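Local coordinates for protein peroxisomal acyl-CoA oxidase 1A (Solanum lycopersicum, PDB 2FON) that probably catalyses the FAD-dependent oxidation of acyl-CoA thioesters to enoyl-CoA, the opening step of peroxisomal beta-oxidation, at residues 33-38 and 616-621; 117-122 and 254-259; 353-358 and 610-615. One frame throughout, in Å; residues are numbered along the deposited sequence.

Contact 1: residues 33-38 and 616-621; sequences AGFDVD and RPNAVS
The carboxamide of N618 points at the backbone of G34 and passes along the edge of the F35 ring. N618 OD1 accepts a fairly straight hydrogen bond from G34 N at 3.0 Å, the donor tilted 22° out of the carbonyl plane. The same oxygen lies near the plane of the ring, 3.4 Å from F35 CD1. The amide and the ring run past one another, their planes turned by 29°. F35 is placed by its first torsion: with chi1 at 73° CG is tucked over its own backbone, which swings the ring end toward S621 and leaves F35 CZ 3.7 Å from S621 CB. There the methylene of the serine is also flanked by A33 and V37, its CB being 3.7 Å from A33 CB and 4.0 Å from V37 CG1. Behind, A619 and V620 pack on helix 297-328, while F35 and N618 both touch Q570 of helix 567-585. R616 turns aside to salt bridges with E29 and D345. The contact thus fastens the N-terminal region of the chain to the turn between helices 598-615 and 619-624. The partners of the N618 amide are consistent with the way round it lies: OD1 faces a backbone donor, whereas ND2 makes weak hydrogen bonds to Q614 O and L615 O, so one side chain joins the A33-G34 backbone to the C-terminal end of a helix.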
ATOM      1  N   ALA B  33       4.181 -30.916   9.626  1.00 71.71           N
ATOM      2  CA  ALA B  33       5.497 -30.260   9.595  1.00 71.98           C
ATOM      3  C   ALA B  33       6.525 -31.347   9.457  1.00 72.06           C
ATOM      4  O   ALA B  33       6.325 -32.426  10.017  1.00 72.37           O
ATOM      5  CB  ALA B  33       5.747 -29.471  10.870  1.00 71.71           C
ATOM      6  N   GLY B  34       7.590 -31.050   8.705  1.00 71.57           N
ATOM      7  CA  GLY B  34       8.665 -31.969   8.410  1.00 70.60           C
ATOM      8  C   GLY B  34       9.971 -31.365   8.867  1.00 70.71           C
ATOM      9  O   GLY B  34      10.964 -31.387   8.117  1.00 70.93           O
ATOM     10  N   PHE B  35       9.951 -30.809  10.091  1.00 69.82           N
ATOM     11  CA  PHE B  35      11.117 -30.228  10.760  1.00 68.28           C
ATOM     12  C   PHE B  35      10.778 -29.927  12.208  1.00 68.03           C
ATOM     13  O   PHE B  35       9.615 -29.996  12.610  1.00 66.94           O
ATOM     14  CB  PHE B  35      11.649 -28.973  10.036  1.00 68.61           C
ATOM     15  CG  PHE B  35      10.775 -27.733  10.190  1.00 69.39           C
ATOM     16  CD1 PHE B  35       9.813 -27.426   9.260  1.00 70.15           C
ATOM     17  CD2 PHE B  35      10.923 -26.881  11.277  1.00 70.96           C
ATOM     18  CE1 PHE B  35       9.010 -26.274   9.405  1.00 71.31           C
ATOM     19  CE2 PHE B  35      10.127 -25.758  11.427  1.00 70.80           C
ATOM     20  CZ  PHE B  35       9.181 -25.446  10.479  1.00 70.20           C
ATOM     21  N   ASP B  36      11.822 -29.585  12.969  1.00 68.62           N
ATOM     22  CA  ASP B  36      11.784 -29.332  14.417  1.00 69.35           C
ATOM     23  C   ASP B  36      11.513 -27.832  14.642  1.00 69.34           C
ATOM     24  O   ASP B  36      12.349 -26.995  14.320  1.00 69.66           O
ATOM     25  CB  ASP B  36      13.149 -29.756  15.012  1.00 69.37           C
ATOM     26  CG  ASP B  36      13.276 -29.503  16.538  1.00 73.26           C
ATOM     27  OD1 ASP B  36      14.376 -29.791  17.086  1.00 74.65           O
ATOM     28  OD2 ASP B  36      12.309 -29.019  17.201  1.00 77.82           O
ATOM     29  N   VAL B  37      10.339 -27.488  15.155  1.00 69.52           N
ATOM     30  CA  VAL B  37       9.957 -26.083  15.297  1.00 69.44           C
ATOM     31  C   VAL B  37      10.769 -25.427  16.415  1.00 69.40           C
ATOM     32  O   VAL B  37      11.144 -24.246  16.304  1.00 68.52           O
ATOM     33  CB  VAL B  37       8.429 -25.885  15.520  1.00 69.37           C
ATOM     34  CG1 VAL B  37       7.623 -26.515  14.363  1.00 70.58           C
ATOM     35  CG2 VAL B  37       7.992 -26.470  16.852  1.00 70.12           C
ATOM     36  N   ASP B  38      11.068 -26.206  17.463  1.00 69.21           N
ATOM     37  CA  ASP B  38      11.805 -25.684  18.620  1.00 69.08           C
ATOM     38  C   ASP B  38      13.170 -25.178  18.176  1.00 67.98           C
ATOM     39  O   ASP B  38      13.627 -24.107  18.613  1.00 68.69           O
ATOM     40  CB  ASP B  38      11.900 -26.715  19.751  1.00 69.44           C
ATOM     41  CG  ASP B  38      10.495 -27.086  20.342  1.00 73.88           C
ATOM     42  OD1 ASP B  38      10.095 -28.282  20.299  1.00 77.72           O
ATOM     43  OD2 ASP B  38       9.774 -26.181  20.842  1.00 77.35           O
ATOM     44  N   ARG B 616       4.569 -25.628   0.966  1.00 68.29           N
ATOM     45  CA  ARG B 616       3.184 -25.914   1.377  1.00 67.91           C
ATOM     46  C   ARG B 616       2.964 -26.669   2.702  1.00 68.22           C
ATOM     47  O   ARG B 616       2.338 -26.142   3.626  1.00 69.74           O
ATOM     48  CB  ARG B 616       2.377 -26.601   0.267  1.00 66.99           C
ATOM     49  CG  ARG B 616       1.000 -27.016   0.712  1.00 65.57           C
ATOM     50  CD  ARG B 616       0.238 -25.848   1.317  1.00 68.08           C
ATOM     51  NE  ARG B 616      -1.121 -26.200   1.735  1.00 73.56           N
ATOM     52  CZ  ARG B 616      -1.527 -26.479   2.984  1.00 72.49           C
ATOM     53  NH1 ARG B 616      -0.677 -26.460   3.996  1.00 70.56           N
ATOM     54  NH2 ARG B 616      -2.809 -26.760   3.220  1.00 70.29           N
ATOM     55  N   PRO B 617       3.455 -27.887   2.817  1.00 67.51           N
ATOM     56  CA  PRO B 617       3.149 -28.521   4.076  1.00 67.10           C
ATOM     57  C   PRO B 617       3.710 -27.802   5.261  1.00 65.96           C
ATOM     58  O   PRO B 617       3.265 -28.033   6.335  1.00 66.70           O
ATOM     59  CB  PRO B 617       3.855 -29.882   3.973  1.00 67.90           C
ATOM     60  CG  PRO B 617       4.069 -30.120   2.491  1.00 68.20           C
ATOM     61  CD  PRO B 617       4.252 -28.742   1.922  1.00 68.25           C
ATOM     62  N   ASN B 618       4.694 -26.947   5.093  1.00 65.76           N
ATOM     63  CA  ASN B 618       5.404 -26.376   6.256  1.00 65.42           C
ATOM     64  C   ASN B 618       5.104 -24.941   6.625  1.00 64.68           C
ATOM     65  O   ASN B 618       5.492 -24.482   7.705  1.00 64.66           O
ATOM     66  CB  ASN B 618       6.941 -26.533   6.093  1.00 65.71           C
ATOM     67  CG  ASN B 618       7.366 -27.977   5.932  1.00 66.53           C
ATOM     68  OD1 ASN B 618       7.735 -28.671   6.899  1.00 64.02           O
ATOM     69  ND2 ASN B 618       7.283 -28.449   4.707  1.00 68.64           N
ATOM     70  N   ALA B 619       4.454 -24.217   5.725  1.00 64.96           N
ATOM     71  CA  ALA B 619       4.157 -22.776   5.935  1.00 65.52           C
ATOM     72  C   ALA B 619       3.681 -22.413   7.339  1.00 65.54           C
ATOM     73  O   ALA B 619       4.198 -21.496   7.940  1.00 65.32           O
ATOM     74  CB  ALA B 619       3.185 -22.280   4.910  1.00 65.16           C
ATOM     75  N   VAL B 620       2.719 -23.150   7.874  1.00 66.47           N
ATOM     76  CA  VAL B 620       2.195 -22.809   9.181  1.00 67.46           C
ATOM     77  C   VAL B 620       3.209 -23.091  10.307  1.00 67.71           C
ATOM     78  O   VAL B 620       3.272 -22.363  11.318  1.00 67.94           O
ATOM     79  CB  VAL B 620       0.843 -23.490   9.435  1.00 68.17           C
ATOM     80  CG1 VAL B 620       0.477 -23.346  10.858  1.00 70.26           C
ATOM     81  CG2 VAL B 620      -0.281 -22.840   8.568  1.00 67.15           C
ATOM     82  N   SER B 621       4.021 -24.118  10.128  1.00 66.90           N
ATOM     83  CA  SER B 621       4.996 -24.416  11.140  1.00 67.03           C
ATOM     84  C   SER B 621       6.072 -23.377  11.080  1.00 67.42           C
ATOM     85  O   SER B 621       6.510 -22.912  12.137  1.00 68.73           O
ATOM     86  CB  SER B 621       5.563 -25.827  10.996  1.00 66.67           C
ATOM     87  OG  SER B 621       4.494 -26.733  10.792  1.00 66.73           O
TER

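Contact 2: residues 117-122 and 254-259; sequences FTDLHW and NSMDNG
M256 reaches L120 of helix 118-132 and the backbone of F117. Its CG lies anti to the backbone N (chi1 171°), and the chain then bends at chi2 and chi3, carrying the thioether toward the helix although the CB does not set out that way. This is the close part of the contact: M256 CE is 3.4 Å from L120 CD1, the two side chains crossing at about a right angle. M256 SD lies 3.7 Å from F117 N. M256 itself is buried, and its backbone is held as well, its O accepting a hydrogen bond from K247 NZ. The remaining approaches are looser. F117 touches D257 by its CB, 4.1 Å from D257 OD1, while its ring leads away to L85 and A88 of helix 77-97 and to I670 of the second subunit. D257, the centre of an inverse gamma turn, directs OD2 elsewhere, to the backbone N atoms of K200 and V201. Solvent comes nearer on the side of D119, which is partly exposed; there D119 OD2 stands 4.2 Å from M256 CE. Beyond the methionine, L120 also lies against the bound FAD, its side chain about 3 Å from the nearest cofactor atom, and N258, whose ND2 bonds to W194 O, touches FAD too. A helix of the N-terminal alpha domain thus meets the lead-in to a strand of the middle beta domain beside the cofactor, an arrangement that belongs to the FAD pocket of the acyl-CoA oxidase and dehydrogenase fold.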
ATOM      1  N   PHE B 117       7.190   8.278  22.695  1.00 70.48           N
ATOM      2  CA  PHE B 117       8.436   9.024  22.933  1.00 69.79           C
ATOM      3  C   PHE B 117       9.610   8.168  23.415  1.00 70.56           C
ATOM      4  O   PHE B 117      10.746   8.360  22.959  1.00 71.81           O
ATOM      5  CB  PHE B 117       8.189  10.169  23.937  1.00 69.21           C
ATOM      6  CG  PHE B 117       7.875   9.706  25.322  1.00 68.36           C
ATOM      7  CD1 PHE B 117       8.872   9.715  26.330  1.00 68.47           C
ATOM      8  CD2 PHE B 117       6.608   9.228  25.640  1.00 68.93           C
ATOM      9  CE1 PHE B 117       8.609   9.284  27.630  1.00 65.96           C
ATOM     10  CE2 PHE B 117       6.341   8.765  26.968  1.00 69.86           C
ATOM     11  CZ  PHE B 117       7.345   8.803  27.951  1.00 67.07           C
ATOM     12  N   THR B 118       9.362   7.223  24.325  1.00 69.45           N
ATOM     13  CA  THR B 118      10.442   6.388  24.818  1.00 68.58           C
ATOM     14  C   THR B 118      11.326   5.809  23.666  1.00 68.19           C
ATOM     15  O   THR B 118      12.554   5.715  23.760  1.00 67.55           O
ATOM     16  CB  THR B 118       9.925   5.309  25.853  1.00 68.47           C
ATOM     17  OG1 THR B 118       8.744   4.666  25.373  1.00 67.84           O
ATOM     18  CG2 THR B 118       9.584   5.961  27.159  1.00 67.16           C
ATOM     19  N   ASP B 119      10.693   5.482  22.558  1.00 68.13           N
ATOM     20  CA  ASP B 119      11.416   5.102  21.358  1.00 69.64           C
ATOM     21  C   ASP B 119      12.501   6.103  20.913  1.00 69.60           C
ATOM     22  O   ASP B 119      13.599   5.685  20.578  1.00 69.61           O
ATOM     23  CB  ASP B 119      10.435   4.832  20.200  1.00 70.23           C
ATOM     24  CG  ASP B 119       9.525   3.568  20.441  1.00 73.37           C
ATOM     25  OD1 ASP B 119       9.929   2.591  21.208  1.00 72.95           O
ATOM     26  OD2 ASP B 119       8.399   3.579  19.833  1.00 74.60           O
ATOM     27  N   LEU B 120      12.222   7.405  20.930  1.00 68.73           N
ATOM     28  CA  LEU B 120      13.251   8.364  20.527  1.00 68.94           C
ATOM     29  C   LEU B 120      14.317   8.713  21.609  1.00 69.12           C
ATOM     30  O   LEU B 120      15.551   8.864  21.311  1.00 69.59           O
ATOM     31  CB  LEU B 120      12.603   9.579  19.871  1.00 69.00           C
ATOM     32  CG  LEU B 120      12.191   8.887  18.559  1.00 70.13           C
ATOM     33  CD1 LEU B 120      10.656   8.745  18.319  1.00 67.33           C
ATOM     34  CD2 LEU B 120      12.991   9.377  17.310  1.00 70.13           C
ATOM     35  N   HIS B 121      13.860   8.780  22.860  1.00 67.49           N
ATOM     36  CA  HIS B 121      14.733   9.075  23.968  1.00 65.87           C
ATOM     37  C   HIS B 121      15.853   8.021  23.992  1.00 65.50           C
ATOM     38  O   HIS B 121      17.003   8.368  23.778  1.00 66.16           O
ATOM     39  CB  HIS B 121      13.888   9.128  25.229  1.00 66.13           C
ATOM     40  CG  HIS B 121      14.666   9.164  26.503  1.00 66.10           C
ATOM     41  ND1 HIS B 121      15.006  10.345  27.137  1.00 66.96           N
ATOM     42  CD2 HIS B 121      15.136   8.167  27.284  1.00 63.99           C
ATOM     43  CE1 HIS B 121      15.688  10.071  28.232  1.00 64.56           C
ATOM     44  NE2 HIS B 121      15.782   8.759  28.345  1.00 66.51           N
ATOM     45  N   TRP B 122      15.517   6.742  24.177  1.00 64.25           N
ATOM     46  CA  TRP B 122      16.482   5.647  24.094  1.00 62.80           C
ATOM     47  C   TRP B 122      17.073   5.419  22.711  1.00 63.21           C
ATOM     48  O   TRP B 122      18.246   5.076  22.575  1.00 61.49           O
ATOM     49  CB  TRP B 122      15.806   4.387  24.545  1.00 62.18           C
ATOM     50  CG  TRP B 122      15.380   4.539  25.962  1.00 61.89           C
ATOM     51  CD1 TRP B 122      14.114   4.812  26.420  1.00 60.77           C
ATOM     52  CD2 TRP B 122      16.231   4.498  27.111  1.00 56.90           C
ATOM     53  NE1 TRP B 122      14.140   4.898  27.801  1.00 61.41           N
ATOM     54  CE2 TRP B 122      15.418   4.728  28.244  1.00 56.30           C
ATOM     55  CE3 TRP B 122      17.592   4.250  27.291  1.00 59.49           C
ATOM     56  CZ2 TRP B 122      15.909   4.746  29.537  1.00 60.25           C
ATOM     57  CZ3 TRP B 122      18.106   4.252  28.613  1.00 61.79           C
ATOM     58  CH2 TRP B 122      17.257   4.502  29.713  1.00 61.69           C
ATOM     59  N   ASN B 254      -0.309   7.677  15.913  1.00 65.19           N
ATOM     60  CA  ASN B 254      -1.093   8.702  16.604  1.00 64.34           C
ATOM     61  C   ASN B 254      -0.888   8.738  18.102  1.00 63.69           C
ATOM     62  O   ASN B 254      -1.228   9.682  18.751  1.00 63.48           O
ATOM     63  CB  ASN B 254      -2.578   8.626  16.165  1.00 63.44           C
ATOM     64  CG  ASN B 254      -2.712   8.957  14.696  1.00 62.36           C
ATOM     65  OD1 ASN B 254      -2.385  10.080  14.287  1.00 60.96           O
ATOM     66  ND2 ASN B 254      -3.070   7.968  13.880  1.00 59.01           N
ATOM     67  N   SER B 255      -0.296   7.694  18.631  1.00 64.63           N
ATOM     68  CA  SER B 255       0.092   7.659  20.016  1.00 64.93           C
ATOM     69  C   SER B 255       1.445   8.287  20.174  1.00 64.88           C
ATOM     70  O   SER B 255       1.919   8.431  21.274  1.00 66.45           O
ATOM     71  CB  SER B 255       0.180   6.211  20.467  1.00 65.30           C
ATOM     72  OG  SER B 255       1.167   5.533  19.729  1.00 66.54           O
ATOM     73  N   MET B 256       2.085   8.652  19.081  1.00 65.14           N
ATOM     74  CA  MET B 256       3.406   9.315  19.117  1.00 65.49           C
ATOM     75  C   MET B 256       3.190  10.836  18.940  1.00 65.99           C
ATOM     76  O   MET B 256       2.440  11.281  18.023  1.00 66.03           O
ATOM     77  CB  MET B 256       4.339   8.729  18.015  1.00 64.94           C
ATOM     78  CG  MET B 256       5.633   9.434  17.803  1.00 64.65           C
ATOM     79  SD  MET B 256       6.823   8.990  19.087  1.00 75.47           S
ATOM     80  CE  MET B 256       7.504   7.404  18.480  1.00 68.75           C
ATOM     81  N   ASP B 257       3.802  11.623  19.807  1.00 65.70           N
ATOM     82  CA  ASP B 257       3.649  13.072  19.697  1.00 67.88           C
ATOM     83  C   ASP B 257       4.706  13.733  18.802  1.00 67.30           C
ATOM     84  O   ASP B 257       5.615  14.368  19.324  1.00 68.06           O
ATOM     85  CB  ASP B 257       3.608  13.761  21.089  1.00 68.75           C
ATOM     86  CG  ASP B 257       4.777  13.340  22.028  1.00 71.16           C
ATOM     87  OD1 ASP B 257       5.107  12.115  22.171  1.00 73.86           O
ATOM     88  OD2 ASP B 257       5.360  14.264  22.643  1.00 73.24           O
ATOM     89  N   ASN B 258       4.586  13.583  17.485  1.00 65.89           N
ATOM     90  CA  ASN B 258       5.517  14.168  16.552  1.00 65.85           C
ATOM     91  C   ASN B 258       5.371  15.709  16.545  1.00 66.54           C
ATOM     92  O   ASN B 258       4.274  16.269  16.443  1.00 66.09           O
ATOM     93  CB  ASN B 258       5.285  13.602  15.154  1.00 65.29           C
ATOM     94  CG  ASN B 258       5.510  12.095  15.078  1.00 67.40           C
ATOM     95  OD1 ASN B 258       4.574  11.289  15.293  1.00 68.78           O
ATOM     96  ND2 ASN B 258       6.761  11.690  14.794  1.00 65.00           N
ATOM     97  N   GLY B 259       6.486  16.404  16.627  1.00 67.25           N
ATOM     98  CA  GLY B 259       6.416  17.813  16.958  1.00 69.04           C
ATOM     99  C   GLY B 259       6.790  18.833  15.902  1.00 69.54           C
ATOM    100  O   GLY B 259       7.530  18.543  14.939  1.00 70.26           O
TER

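Contact 3: residues 353-358 and 610-615; sequences LFPLLA and ALYSQL
F354 of helix 347-380 is inserted between Y612 and L615 of helix 598-615, a helix-helix crossing between the two C-terminal alpha-helical regions of the acyl-CoA oxidase fold. The short axes approach to 11.2 Å at a crossing angle of 75°. F354 meets the other helix from CB to CE1. F354 CB lies 3.9 Å from both L615 CD2 and Y612 CD2. F354 CG is beneath the leucine methyl, 3.6 Å from L615 CD2. The CD1 atom has neighbours on both residues, L615 CD2 and, at 3.7 Å, Y612 CD2. Farther out, F354 CE1 brings the ring edge to the helix backbone, 3.5 Å from Y612 O and near the ring plane, and also adjoins L615 CB; across the ring, CE2 packs on A619 CB. With CG anti to the carbonyl carbon (chi1 -65°), the phenylalanine is presented to L615, which comes from the other helix and lays its CD2 over one ring face, offset toward the rim, as a CH-pi contact 3.8 Å from the centroid. The tyrosine ring is turned 73° to that of F354. L357 CD2 adds a more distant touch on L615. F354, P355, L357, Y612 and L615 are all buried, and helices 567-585 and 619-624 close round them, with F581 against P355 and L622 against L615. Helix 347-380 is kinked here: P355 has no N-H to give, and L356 N bonds to L353 O, three residues back instead of the usual four. At the far end of the tyrosine, the hydroxyl hydrogen-bonds with N351 OD1 on that same helix while Y612 OH lies 3.9 Å from P355 CG.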
ATOM      1  N   LEU B 353       2.221 -15.153  -1.499  1.00 65.94           N
ATOM      2  CA  LEU B 353       2.533 -15.286  -0.054  1.00 65.50           C
ATOM      3  C   LEU B 353       3.913 -15.845   0.307  1.00 66.10           C
ATOM      4  O   LEU B 353       4.666 -15.207   1.060  1.00 67.04           O
ATOM      5  CB  LEU B 353       1.460 -16.076   0.660  1.00 64.61           C
ATOM      6  CG  LEU B 353       1.713 -16.405   2.114  1.00 64.74           C
ATOM      7  CD1 LEU B 353       1.280 -15.248   2.957  1.00 67.21           C
ATOM      8  CD2 LEU B 353       0.958 -17.664   2.534  1.00 63.98           C
ATOM      9  N   PHE B 354       4.265 -17.018  -0.237  1.00 65.88           N
ATOM     10  CA  PHE B 354       5.556 -17.639   0.043  1.00 64.66           C
ATOM     11  C   PHE B 354       6.801 -16.794  -0.300  1.00 65.59           C
ATOM     12  O   PHE B 354       7.812 -16.942   0.340  1.00 66.63           O
ATOM     13  CB  PHE B 354       5.648 -18.940  -0.658  1.00 63.30           C
ATOM     14  CG  PHE B 354       4.684 -19.954  -0.170  1.00 63.86           C
ATOM     15  CD1 PHE B 354       4.740 -21.282  -0.663  1.00 61.99           C
ATOM     16  CD2 PHE B 354       3.714 -19.628   0.774  1.00 59.56           C
ATOM     17  CE1 PHE B 354       3.849 -22.235  -0.192  1.00 59.90           C
ATOM     18  CE2 PHE B 354       2.849 -20.586   1.230  1.00 57.27           C
ATOM     19  CZ  PHE B 354       2.902 -21.881   0.737  1.00 57.44           C
ATOM     20  N   PRO B 355       6.773 -15.943  -1.324  1.00 65.86           N
ATOM     21  CA  PRO B 355       7.966 -15.103  -1.402  1.00 66.50           C
ATOM     22  C   PRO B 355       8.109 -14.167  -0.197  1.00 67.68           C
ATOM     23  O   PRO B 355       9.236 -13.736   0.117  1.00 67.85           O
ATOM     24  CB  PRO B 355       7.732 -14.237  -2.649  1.00 65.69           C
ATOM     25  CG  PRO B 355       6.734 -14.921  -3.399  1.00 66.98           C
ATOM     26  CD  PRO B 355       5.859 -15.712  -2.447  1.00 66.39           C
ATOM     27  N   LEU B 356       6.990 -13.840   0.461  1.00 67.83           N
ATOM     28  CA  LEU B 356       7.041 -12.881   1.578  1.00 67.78           C
ATOM     29  C   LEU B 356       7.576 -13.590   2.804  1.00 68.03           C
ATOM     30  O   LEU B 356       8.394 -13.042   3.543  1.00 67.49           O
ATOM     31  CB  LEU B 356       5.687 -12.190   1.813  1.00 67.20           C
ATOM     32  CG  LEU B 356       5.276 -11.311   0.607  1.00 66.56           C
ATOM     33  CD1 LEU B 356       3.958 -10.649   0.856  1.00 66.34           C
ATOM     34  CD2 LEU B 356       6.341 -10.257   0.214  1.00 62.46           C
ATOM     35  N   LEU B 357       7.136 -14.834   2.985  1.00 68.45           N
ATOM     36  CA  LEU B 357       7.733 -15.731   3.958  1.00 68.91           C
ATOM     37  C   LEU B 357       9.245 -15.874   3.726  1.00 69.43           C
ATOM     38  O   LEU B 357      10.068 -15.509   4.586  1.00 70.16           O
ATOM     39  CB  LEU B 357       7.061 -17.043   3.777  1.00 68.99           C
ATOM     40  CG  LEU B 357       7.150 -18.178   4.764  1.00 72.51           C
ATOM     41  CD1 LEU B 357       7.609 -17.759   6.141  1.00 74.49           C
ATOM     42  CD2 LEU B 357       5.752 -18.729   4.784  1.00 73.69           C
ATOM     43  N   ALA B 358       9.616 -16.369   2.545  1.00 69.24           N
ATOM     44  CA  ALA B 358      11.001 -16.401   2.112  1.00 68.18           C
ATOM     45  C   ALA B 358      11.711 -15.115   2.435  1.00 68.31           C
ATOM     46  O   ALA B 358      12.810 -15.169   2.990  1.00 69.87           O
ATOM     47  CB  ALA B 358      11.093 -16.668   0.657  1.00 68.64           C
ATOM     48  N   ALA B 610       7.767 -25.995  -8.169  1.00 66.96           N
ATOM     49  CA  ALA B 610       8.167 -27.134  -7.332  1.00 66.19           C
ATOM     50  C   ALA B 610       8.382 -26.703  -5.876  1.00 66.35           C
ATOM     51  O   ALA B 610       7.880 -27.351  -4.950  1.00 66.06           O
ATOM     52  CB  ALA B 610       9.432 -27.801  -7.899  1.00 64.85           C
ATOM     53  N   LEU B 611       9.085 -25.586  -5.682  1.00 66.28           N
ATOM     54  CA  LEU B 611       9.435 -25.159  -4.339  1.00 66.81           C
ATOM     55  C   LEU B 611       8.200 -24.779  -3.521  1.00 67.39           C
ATOM     56  O   LEU B 611       8.084 -25.153  -2.355  1.00 68.39           O
ATOM     57  CB  LEU B 611      10.476 -24.051  -4.357  1.00 65.91           C
ATOM     58  CG  LEU B 611      11.894 -24.463  -4.744  1.00 67.61           C
ATOM     59  CD1 LEU B 611      12.783 -23.232  -4.757  1.00 67.77           C
ATOM     60  CD2 LEU B 611      12.491 -25.555  -3.844  1.00 65.35           C
ATOM     61  N   TYR B 612       7.267 -24.063  -4.145  1.00 67.27           N
ATOM     62  CA  TYR B 612       5.994 -23.767  -3.530  1.00 66.23           C
ATOM     63  C   TYR B 612       5.338 -25.076  -3.030  1.00 65.81           C
ATOM     64  O   TYR B 612       4.907 -25.160  -1.890  1.00 65.69           O
ATOM     65  CB  TYR B 612       5.076 -23.009  -4.510  1.00 65.94           C
ATOM     66  CG  TYR B 612       5.451 -21.585  -4.896  1.00 63.86           C
ATOM     67  CD1 TYR B 612       5.023 -21.063  -6.097  1.00 62.37           C
ATOM     68  CD2 TYR B 612       6.196 -20.761  -4.071  1.00 65.17           C
ATOM     69  CE1 TYR B 612       5.323 -19.762  -6.502  1.00 63.12           C
ATOM     70  CE2 TYR B 612       6.526 -19.443  -4.460  1.00 65.45           C
ATOM     71  CZ  TYR B 612       6.079 -18.958  -5.703  1.00 66.22           C
ATOM     72  OH  TYR B 612       6.342 -17.663  -6.147  1.00 66.72           O
ATOM     73  N   SER B 613       5.283 -26.096  -3.870  1.00 65.84           N
ATOM     74  CA  SER B 613       4.643 -27.366  -3.482  1.00 66.81           C
ATOM     75  C   SER B 613       5.286 -28.032  -2.279  1.00 67.42           C
ATOM     76  O   SER B 613       4.598 -28.670  -1.506  1.00 66.79           O
ATOM     77  CB  SER B 613       4.644 -28.368  -4.628  1.00 66.20           C
ATOM     78  OG  SER B 613       3.737 -27.953  -5.620  1.00 66.75           O
ATOM     79  N   GLN B 614       6.607 -27.905  -2.138  1.00 68.73           N
ATOM     80  CA  GLN B 614       7.266 -28.458  -0.963  1.00 69.47           C
ATOM     81  C   GLN B 614       7.115 -27.541   0.242  1.00 69.44           C
ATOM     82  O   GLN B 614       6.876 -28.013   1.336  1.00 70.32           O
ATOM     83  CB  GLN B 614       8.727 -28.869  -1.207  1.00 69.18           C
ATOM     84  CG  GLN B 614       9.370 -28.349  -2.489  1.00 70.67           C
ATOM     85  CD  GLN B 614      10.629 -29.163  -2.914  1.00 70.32           C
ATOM     86  OE1 GLN B 614      11.644 -29.257  -2.170  1.00 71.02           O
ATOM     87  NE2 GLN B 614      10.567 -29.731  -4.115  1.00 68.21           N
ATOM     88  N   LEU B 615       7.221 -26.234   0.066  1.00 69.04           N
ATOM     89  CA  LEU B 615       6.993 -25.358   1.197  1.00 68.64           C
ATOM     90  C   LEU B 615       5.629 -25.657   1.791  1.00 69.04           C
ATOM     91  O   LEU B 615       5.570 -25.943   2.976  1.00 69.98           O
ATOM     92  CB  LEU B 615       7.117 -23.869   0.846  1.00 68.42           C
ATOM     93  CG  LEU B 615       7.273 -22.977   2.093  1.00 66.94           C
ATOM     94  CD1 LEU B 615       8.565 -23.218   2.800  1.00 66.62           C
ATOM     95  CD2 LEU B 615       7.270 -21.551   1.752  1.00 67.05           C
TER

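Overall arrangement
From the N terminus, the chain opens contact 1 at 33-38 and leaves it unclosed for nearly 580 residues. Within that span contact 2 opens at 117-122 and closes at 254-259, joining the N-terminal helices to the middle beta domain. Contact 3 then opens at 353-358 and closes at 610-615, tying helix 347-380 to the C-terminal helical region; just afterwards 616-621 completes contact 1. Contacts 2 and 3 therefore follow in series, both nested inside contact 1, and none cross. Contacts 1 and 3 adjoin, their centres about 12 Å apart, with F354 packing on R616 and A619. Contact 2 lies across the chain's centre from contact 3, about 37 Å between centres.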